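Local atomic coordinates of calmodulin, putative (Entamoeba histolytica, PDB entry 4OCI), a protein that binds calcium through an EF-hand loop and is involved in starting the phagocytosis of human erythrocytes by the amoeba. Residues Asn84-Asp89 with Ala96-Arg101; Asn26-Leu31 with Ser42-Thr47; Ile102-Thr105 with Glu111-Glu114. All blocks are in the same frame, centred on the assembly; numbering follows the deposited sequence.

Contact 1 of 3, residues Asn84-Asp89 with Ala96-Arg101; sequences NVLDKD and AIELRR
Leu-86 CD1 lies at the edge of the Arg-101 guanidinium, close to its plane and 3.9 Å from NH2. The same flat group meets Glu-98 OE1 at its edge too, so both neighbours approach within or near its plane. NE and NH2 of Arg-101 both point at this one oxygen: NH2 to OE1 of Glu-98 is 2.8 Å, nearly along the C-O axis of the acceptor, and NE to the same OE1 is 3.0 Å, from 39° above the carboxylate plane. The NE bond is the more bent (138° at N-H...O against 147° for NH2). The bend at chi3 of Arg-101 curls the guanidinium back over its own helix turn to reach Glu-98. Leu-86, near the end of helix 76-86, stands nearly perpendicular to Glu-98; its CD1 presses on Glu-98 CB at 3.4 Å, and CD2 rests 4.0 Å from OE1. Beyond it Asp-87 accepts hydrogen bonds from the backbone N of Lys-91 and Gly-92. Helix 76-86 and helix 96-106 are the entering and exiting helices of an EF-hand, and the segments take in both ends of its loop. Glu-98, twelfth counting from Asp-87, stands where a canonical loop supplies its bidentate carboxylate; here that carboxylate is turned to Arg-101, consistent with the bound calcium ion lying in the loop of Asp-16 and not in this one.

Contact 2 of 3, residues Asn26-Leu31 with Ser42-Thr47; sequences NEFESL and SAIAST
Ile-44 points toward helix 25-34, and both of its branches meet Phe-28 or Glu-29. At CB the chain forks. The CG2 methyl, set anti to the backbone N, reaches into the angle between the two residues: it lies 3.7 Å from Phe-28 CE2 on one flank, and on the other 3.8 Å from Glu-29 CA, with Glu-29 CG at 4.0 Å. The CG1 branch runs on extended, its chi2 of 177° carrying CD1 outward to Glu-29 CG at 4.1 Å, so the aliphatic part of this glutamate is crossed at about a right angle. Behind the side chain, the carbonyl O of Ile-44 meets the edge of the Phe-28 ring in its plane, 3.6 Å from CE2. Thr-47 OG1 is tied back to Ala-43 O at 3.1 Å, reaching it from the opposite face of the carbonyl plane to Thr-47 N; this bond is consistent with the rotation that places CG2 near Phe-28 CZ, a long and oblique contact at 4.4 Å. The axes of segments 26-31 and 42-47 approach to 9.9 Å, their directions 124° apart. Helix 25-34, the exiting helix of the calcium-bound EF-hand, packs here on the next helix, 41-50. Phe-62 and Leu-69 of helix 59-71 also pack on Phe-28, while Ala-45 and Ser-46 meet the second subunit. Glu-27 OE2 accepts from the backbone N of Gly-17, in the loop whose calcium ligands include Asp-16 and Asp-18, tying the start of helix 25-34 to that loop. Chemically the contact is apolar and buried at its centre, and the charged end of Glu-29 stays compatible with it by turning to Arg-33 and Thr-41.

Contact 3 of 3, residues Ile102-Thr105 with Glu111-Glu114; sequences ILST and EQKE
Ser-104 and Gln-112 face each other across the gap between two successive helices, a short hydroxyl on one side and a long bent chain on the other. The serine stays close to its own helix: with OG beside the backbone N (chi1 -65°), the hydroxyl is hydrogen-bonded to the carbonyl O of Arg-100 one turn back. Gln-112 covers the remaining distance. Its CB does not aim at Ser-104, but the bend at chi2 (-46°) swings the amide over until OE1 as modelled lies 2.8 Å from Ser-104 OG. The amide is probably turned over in the model, so which of its two ends meets the hydroxyl is doubtful; its CD is 3.8 Å from Ser-104 OG. These two residues alone make the side-chain contact between the segments, and little surface is buried.

Next to them the second helix is being started. Glu-111 occupies the N-cap position, and its backbone N donates to Glu-114 OE1 at 3.2 Å, met from 40° above the carboxylate plane. This is the half of a capping box in which the N3 residue reaches back to the cap, and a carboxylate here would be expected to suit the positive end of the helix.

The contact joins the exiting helix of one EF-hand, 96-106, to the entering helix of the next, 112-122. Arg-100 NH1 joins them further by donating to Gln-112 O. Leu-103 and Ser-104 touch Ile-115 of helix 112-122, while Ile-102 and Leu-103 pack against Ile-79 of helix 76-86.

Overall arrangement
Along the chain the order is contact 2, contact 1, contact 3. Contact 2 belongs to the calcium-bound end of the molecule and lies on the opposite side of the chain's centre from the other two, with centres about 30 Å from contact 1 and 22 Å from contact 3; neither touches it. Contacts 1 and 3 share helix 96-106 and have centres about 14 Å apart: the first joins the two helices of one EF-hand, the second joins that hand to the entering helix of the next. The antiparallel strands 93-95 and 129-131 pair the loops of these hands. The protein thus has two helical lobes, much as in calmodulin, although His-146, probably the end of a purification tag, bonds to Ser-42.

Contact 1 of 3, residues Asn84-Asp89 with Ala96-Arg101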
loop_
_atom_site.group_PDB
_atom_site.type_symbol
_atom_site.label_atom_id
_atom_site.label_comp_id
_atom_site.label_asym_id
_atom_site.label_seq_id
_atom_site.Cartn_x
_atom_site.Cartn_y
_atom_site.Cartn_z
ATOM N N ASN A 84 -6.270 5.273 29.840
ATOM C CA ASN A 84 -6.712 6.160 30.937
ATOM C C ASN A 84 -7.248 5.446 32.189
ATOM O O ASN A 84 -7.049 5.917 33.322
ATOM C CB ASN A 84 -7.661 7.227 30.391
ATOM C CG ASN A 84 -6.993 8.096 29.280
ATOM O OD1 ASN A 84 -5.757 8.013 29.027
ATOM N ND2 ASN A 84 -7.806 8.917 28.613
ATOM N N VAL A 85 -7.872 4.289 31.974
ATOM C CA VAL A 85 -8.199 3.370 33.042
ATOM C C VAL A 85 -7.017 3.008 33.999
ATOM O O VAL A 85 -7.220 2.891 35.225
ATOM C CB VAL A 85 -8.935 2.125 32.471
ATOM C CG1 VAL A 85 -8.371 0.804 33.033
ATOM C CG2 VAL A 85 -10.454 2.271 32.686
ATOM N N LEU A 86 -5.803 2.870 33.450
ATOM C CA LEU A 86 -4.613 2.649 34.286
ATOM C C LEU A 86 -3.784 3.899 34.699
ATOM O O LEU A 86 -2.765 3.770 35.408
ATOM C CB LEU A 86 -3.662 1.665 33.602
ATOM C CG LEU A 86 -4.172 0.394 32.937
ATOM C CD1 LEU A 86 -3.008 -0.150 32.122
ATOM C CD2 LEU A 86 -4.649 -0.620 33.961
ATOM N N ASP A 87 -4.174 5.082 34.233
ATOM C CA ASP A 87 -3.490 6.306 34.653
ATOM C C ASP A 87 -4.514 7.377 35.029
ATOM O O ASP A 87 -4.541 8.435 34.405
ATOM C CB ASP A 87 -2.571 6.846 33.550
ATOM C CG ASP A 87 -1.714 8.068 34.025
ATOM O OD1 ASP A 87 -1.230 8.057 35.197
ATOM O OD2 ASP A 87 -1.503 9.038 33.230
ATOM N N LYS A 88 -5.372 7.096 36.015
ATOM C CA LYS A 88 -6.496 8.014 36.360
ATOM C C LYS A 88 -5.959 9.274 37.062
ATOM O O LYS A 88 -6.511 10.367 36.935
ATOM C CB LYS A 88 -7.534 7.335 37.268
ATOM C CG LYS A 88 -8.103 6.020 36.766
ATOM C CD LYS A 88 -9.475 6.197 36.090
ATOM C CE LYS A 88 -10.236 4.847 36.076
ATOM N NZ LYS A 88 -11.357 4.806 35.077
ATOM N N ASP A 89 -4.870 9.097 37.796
ATOM C CA ASP A 89 -4.106 10.217 38.337
ATOM C C ASP A 89 -3.334 11.063 37.292
ATOM O O ASP A 89 -2.789 12.102 37.627
ATOM C CB ASP A 89 -3.157 9.699 39.411
ATOM C CG ASP A 89 -3.902 9.272 40.692
ATOM O OD1 ASP A 89 -3.288 8.564 41.536
ATOM O OD2 ASP A 89 -5.089 9.651 40.850
ATOM N N ALA A 96 4.804 -1.241 30.869
ATOM C CA ALA A 96 4.923 -1.738 29.559
ATOM C C ALA A 96 4.113 -3.022 29.453
ATOM O O ALA A 96 3.532 -3.336 28.384
ATOM C CB ALA A 96 6.392 -2.023 29.246
ATOM N N ILE A 97 4.093 -3.808 30.524
ATOM C CA ILE A 97 3.375 -5.056 30.421
ATOM C C ILE A 97 1.875 -4.853 30.336
ATOM O O ILE A 97 1.163 -5.675 29.701
ATOM C CB ILE A 97 3.734 -6.045 31.562
ATOM C CG1 ILE A 97 3.314 -7.506 31.124
ATOM C CG2 ILE A 97 3.105 -5.590 32.974
ATOM C CD1 ILE A 97 3.379 -8.396 32.284
ATOM N N GLU A 98 1.392 -3.748 30.901
ATOM C CA GLU A 98 -0.044 -3.454 30.817
ATOM C C GLU A 98 -0.392 -2.917 29.388
ATOM O O GLU A 98 -1.466 -3.191 28.825
ATOM C CB GLU A 98 -0.488 -2.461 31.866
ATOM C CG GLU A 98 -0.438 -3.045 33.320
ATOM C CD GLU A 98 -1.568 -4.118 33.543
ATOM O OE1 GLU A 98 -2.698 -3.943 32.952
ATOM O OE2 GLU A 98 -1.343 -5.124 34.289
ATOM N N LEU A 99 0.473 -2.083 28.850
ATOM C CA LEU A 99 0.404 -1.771 27.408
ATOM C C LEU A 99 0.371 -3.032 26.529
ATOM O O LEU A 99 -0.413 -3.097 25.627
ATOM C CB LEU A 99 1.602 -0.939 26.997
ATOM C CG LEU A 99 1.457 -0.439 25.538
ATOM C CD1 LEU A 99 0.083 0.252 25.215
ATOM C CD2 LEU A 99 2.623 0.418 25.108
ATOM N N ARG A 100 1.286 -3.968 26.743
ATOM C CA ARG A 100 1.250 -5.282 26.066
ATOM C C ARG A 100 -0.095 -5.918 26.195
ATOM O O ARG A 100 -0.636 -6.386 25.193
ATOM C CB ARG A 100 2.360 -6.227 26.572
ATOM C CG ARG A 100 2.412 -7.631 25.929
ATOM C CD ARG A 100 3.516 -8.512 26.556
ATOM N NE ARG A 100 4.884 -8.130 26.117
ATOM C CZ ARG A 100 5.435 -8.480 24.958
ATOM N NH1 ARG A 100 4.750 -9.179 24.025
ATOM N NH2 ARG A 100 6.677 -8.091 24.684
ATOM N N ARG A 101 -0.679 -5.967 27.385
ATOM C CA ARG A 101 -2.036 -6.515 27.533
ATOM C C ARG A 101 -3.058 -5.819 26.618
ATOM O O ARG A 101 -3.859 -6.491 25.914
ATOM C CB ARG A 101 -2.543 -6.536 29.012
ATOM C CG ARG A 101 -3.890 -7.251 29.169
ATOM C CD ARG A 101 -4.416 -7.148 30.608
ATOM N NE ARG A 101 -4.228 -5.749 31.036
ATOM C CZ ARG A 101 -5.036 -4.706 30.728
ATOM N NH1 ARG A 101 -6.143 -4.889 30.004
ATOM N NH2 ARG A 101 -4.730 -3.450 31.131
#

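Contact 2 of 3, residues Asn26-Leu31 with Ser42-Thr47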
loop_
_atom_site.group_PDB
_atom_site.type_symbol
_atom_site.label_atom_id
_atom_site.label_comp_id
_atom_site.label_asym_id
_atom_site.label_seq_id
_atom_site.Cartn_x
_atom_site.Cartn_y
_atom_site.Cartn_z
ATOM N N ASN A 26 -5.426 6.424 -2.376
ATOM C CA ASN A 26 -5.321 7.502 -1.347
ATOM C C ASN A 26 -6.645 7.929 -0.718
ATOM O O ASN A 26 -6.680 8.195 0.481
ATOM C CB ASN A 26 -4.653 8.749 -1.905
ATOM C CG ASN A 26 -3.171 8.579 -1.970
ATOM O OD1 ASN A 26 -2.568 7.782 -1.199
ATOM N ND2 ASN A 26 -2.551 9.280 -2.910
ATOM N N GLU A 27 -7.740 7.939 -1.499
ATOM C CA GLU A 27 -9.070 8.228 -0.956
ATOM C C GLU A 27 -9.547 7.161 0.003
ATOM O O GLU A 27 -10.152 7.494 1.027
ATOM C CB GLU A 27 -10.125 8.398 -2.062
ATOM C CG GLU A 27 -9.845 9.691 -2.906
ATOM C CD GLU A 27 -10.572 9.725 -4.265
ATOM O OE1 GLU A 27 -11.131 8.661 -4.679
ATOM O OE2 GLU A 27 -10.568 10.831 -4.944
ATOM N N PHE A 28 -9.294 5.903 -0.306
ATOM C CA PHE A 28 -9.606 4.803 0.612
ATOM C C PHE A 28 -8.864 4.909 1.927
ATOM O O PHE A 28 -9.470 4.798 3.002
ATOM C CB PHE A 28 -9.298 3.483 -0.034
ATOM C CG PHE A 28 -9.514 2.275 0.867
ATOM C CD1 PHE A 28 -10.772 1.953 1.314
ATOM C CD2 PHE A 28 -8.446 1.448 1.246
ATOM C CE1 PHE A 28 -10.999 0.786 2.132
ATOM C CE2 PHE A 28 -8.682 0.315 2.061
ATOM C CZ PHE A 28 -9.929 0.000 2.500
ATOM N N GLU A 29 -7.550 5.167 1.839
ATOM C CA GLU A 29 -6.741 5.266 3.051
ATOM C C GLU A 29 -7.204 6.472 3.903
ATOM O O GLU A 29 -7.356 6.392 5.143
ATOM C CB GLU A 29 -5.227 5.422 2.719
ATOM C CG GLU A 29 -4.440 5.397 4.047
ATOM C CD GLU A 29 -2.968 5.936 3.987
ATOM O OE1 GLU A 29 -2.423 6.215 2.849
ATOM O OE2 GLU A 29 -2.386 6.078 5.124
ATOM N N SER A 30 -7.469 7.573 3.244
ATOM C CA SER A 30 -7.843 8.749 3.911
ATOM C C SER A 30 -9.275 8.581 4.608
ATOM O O SER A 30 -9.495 8.965 5.781
ATOM C CB SER A 30 -7.624 9.914 2.915
ATOM O OG SER A 30 -8.569 10.906 3.141
ATOM N N LEU A 31 -10.180 7.860 3.984
ATOM C CA LEU A 31 -11.515 7.703 4.515
ATOM C C LEU A 31 -11.510 6.787 5.679
ATOM O O LEU A 31 -12.152 7.097 6.710
ATOM C CB LEU A 31 -12.467 7.165 3.437
ATOM C CG LEU A 31 -13.948 6.885 3.785
ATOM C CD1 LEU A 31 -14.557 8.133 4.488
ATOM C CD2 LEU A 31 -14.798 6.492 2.596
ATOM N N SER A 42 0.627 0.315 4.834
ATOM C CA SER A 42 0.835 -0.784 3.854
ATOM C C SER A 42 -0.224 -1.855 4.092
ATOM O O SER A 42 -0.500 -2.616 3.210
ATOM C CB SER A 42 2.231 -1.420 3.958
ATOM O OG SER A 42 2.429 -2.078 5.249
ATOM N N ALA A 43 -0.776 -1.958 5.280
ATOM C CA ALA A 43 -1.820 -2.968 5.546
ATOM C C ALA A 43 -3.176 -2.495 4.918
ATOM O O ALA A 43 -3.932 -3.293 4.318
ATOM C CB ALA A 43 -2.014 -3.191 7.133
ATOM N N ILE A 44 -3.457 -1.220 5.078
ATOM C CA ILE A 44 -4.623 -0.567 4.396
ATOM C C ILE A 44 -4.486 -0.747 2.869
ATOM O O ILE A 44 -5.436 -1.119 2.206
ATOM C CB ILE A 44 -4.677 0.985 4.756
ATOM C CG1 ILE A 44 -4.981 1.084 6.285
ATOM C CG2 ILE A 44 -5.855 1.695 3.959
ATOM C CD1 ILE A 44 -5.022 2.547 6.900
ATOM N N ALA A 45 -3.300 -0.505 2.321
ATOM C CA ALA A 45 -3.030 -0.577 0.884
ATOM C C ALA A 45 -3.140 -1.994 0.379
ATOM O O ALA A 45 -3.636 -2.245 -0.726
ATOM C CB ALA A 45 -1.601 0.055 0.541
ATOM N N SER A 46 -2.699 -2.933 1.199
ATOM C CA SER A 46 -2.817 -4.325 0.883
ATOM C C SER A 46 -4.300 -4.765 0.783
ATOM O O SER A 46 -4.662 -5.515 -0.076
ATOM C CB SER A 46 -2.133 -5.111 2.002
ATOM O OG SER A 46 -2.180 -6.453 1.687
ATOM N N THR A 47 -5.155 -4.320 1.707
ATOM C CA THR A 47 -6.603 -4.595 1.620
ATOM C C THR A 47 -7.168 -3.974 0.350
ATOM O O THR A 47 -7.943 -4.593 -0.360
ATOM C CB THR A 47 -7.325 -3.976 2.872
ATOM O OG1 THR A 47 -6.720 -4.538 4.049
ATOM C CG2 THR A 47 -8.876 -4.204 2.883
#

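Contact 3 of 3, residues Ile102-Thr105 with Glu111-Glu114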
loop_
_atom_site.group_PDB
_atom_site.type_symbol
_atom_site.label_atom_id
_atom_site.label_comp_id
_atom_site.label_asym_id
_atom_site.label_seq_id
_atom_site.Cartn_x
_atom_site.Cartn_y
_atom_site.Cartn_z
ATOM N N ILE A 102 -3.045 -4.498 26.656
ATOM C CA ILE A 102 -4.025 -3.687 25.962
ATOM C C ILE A 102 -3.939 -3.931 24.474
ATOM O O ILE A 102 -4.952 -4.079 23.809
ATOM C CB ILE A 102 -3.736 -2.175 26.134
ATOM C CG1 ILE A 102 -3.749 -1.715 27.595
ATOM C CG2 ILE A 102 -4.659 -1.289 25.183
ATOM C CD1 ILE A 102 -4.959 -1.874 28.230
ATOM N N LEU A 103 -2.727 -3.898 23.948
ATOM C CA LEU A 103 -2.453 -4.085 22.523
ATOM C C LEU A 103 -2.785 -5.529 22.120
ATOM O O LEU A 103 -3.194 -5.766 20.979
ATOM C CB LEU A 103 -0.974 -3.764 22.171
ATOM C CG LEU A 103 -0.474 -2.313 22.302
ATOM C CD1 LEU A 103 1.053 -2.264 22.236
ATOM C CD2 LEU A 103 -1.055 -1.444 21.186
ATOM N N SER A 104 -2.614 -6.491 23.026
ATOM C CA SER A 104 -3.083 -7.842 22.752
ATOM C C SER A 104 -4.573 -7.870 22.669
ATOM O O SER A 104 -5.143 -8.548 21.840
ATOM C CB SER A 104 -2.568 -8.823 23.792
ATOM O OG SER A 104 -1.178 -8.863 23.663
ATOM N N THR A 105 -5.211 -7.090 23.499
ATOM C CA THR A 105 -6.630 -7.140 23.673
ATOM C C THR A 105 -7.436 -6.487 22.582
ATOM O O THR A 105 -8.386 -7.106 22.111
ATOM C CB THR A 105 -6.969 -6.534 25.033
ATOM O OG1 THR A 105 -6.561 -7.477 26.020
ATOM C CG2 THR A 105 -8.444 -6.243 25.207
ATOM N N GLU A 111 0.794 -9.860 17.013
ATOM C CA GLU A 111 1.079 -11.064 17.845
ATOM C C GLU A 111 2.118 -10.707 18.948
ATOM O O GLU A 111 2.677 -9.595 18.933
ATOM C CB GLU A 111 1.572 -12.213 16.947
ATOM N N GLN A 112 2.395 -11.615 19.884
ATOM C CA GLN A 112 3.303 -11.297 20.990
ATOM C C GLN A 112 4.699 -10.922 20.514
ATOM O O GLN A 112 5.361 -10.062 21.127
ATOM C CB GLN A 112 3.427 -12.462 21.989
ATOM C CG GLN A 112 2.163 -12.704 22.843
ATOM C CD GLN A 112 1.599 -11.378 23.402
ATOM O OE1 GLN A 112 0.536 -10.926 23.006
ATOM N NE2 GLN A 112 2.347 -10.755 24.274
ATOM N N LYS A 113 5.156 -11.619 19.460
ATOM C CA LYS A 113 6.484 -11.423 18.903
ATOM C C LYS A 113 6.536 -10.036 18.249
ATOM O O LYS A 113 7.546 -9.393 18.349
ATOM C CB LYS A 113 6.862 -12.553 17.898
ATOM N N GLU A 114 5.466 -9.576 17.609
ATOM C CA GLU A 114 5.440 -8.219 16.996
ATOM C C GLU A 114 5.403 -7.083 18.076
ATOM O O GLU A 114 5.901 -5.956 17.867
ATOM C CB GLU A 114 4.312 -8.033 15.914
ATOM C CG GLU A 114 4.428 -9.029 14.705
ATOM C CD GLU A 114 3.171 -9.165 13.810
ATOM O OE1 GLU A 114 2.027 -8.854 14.234
ATOM O OE2 GLU A 114 3.350 -9.623 12.652
#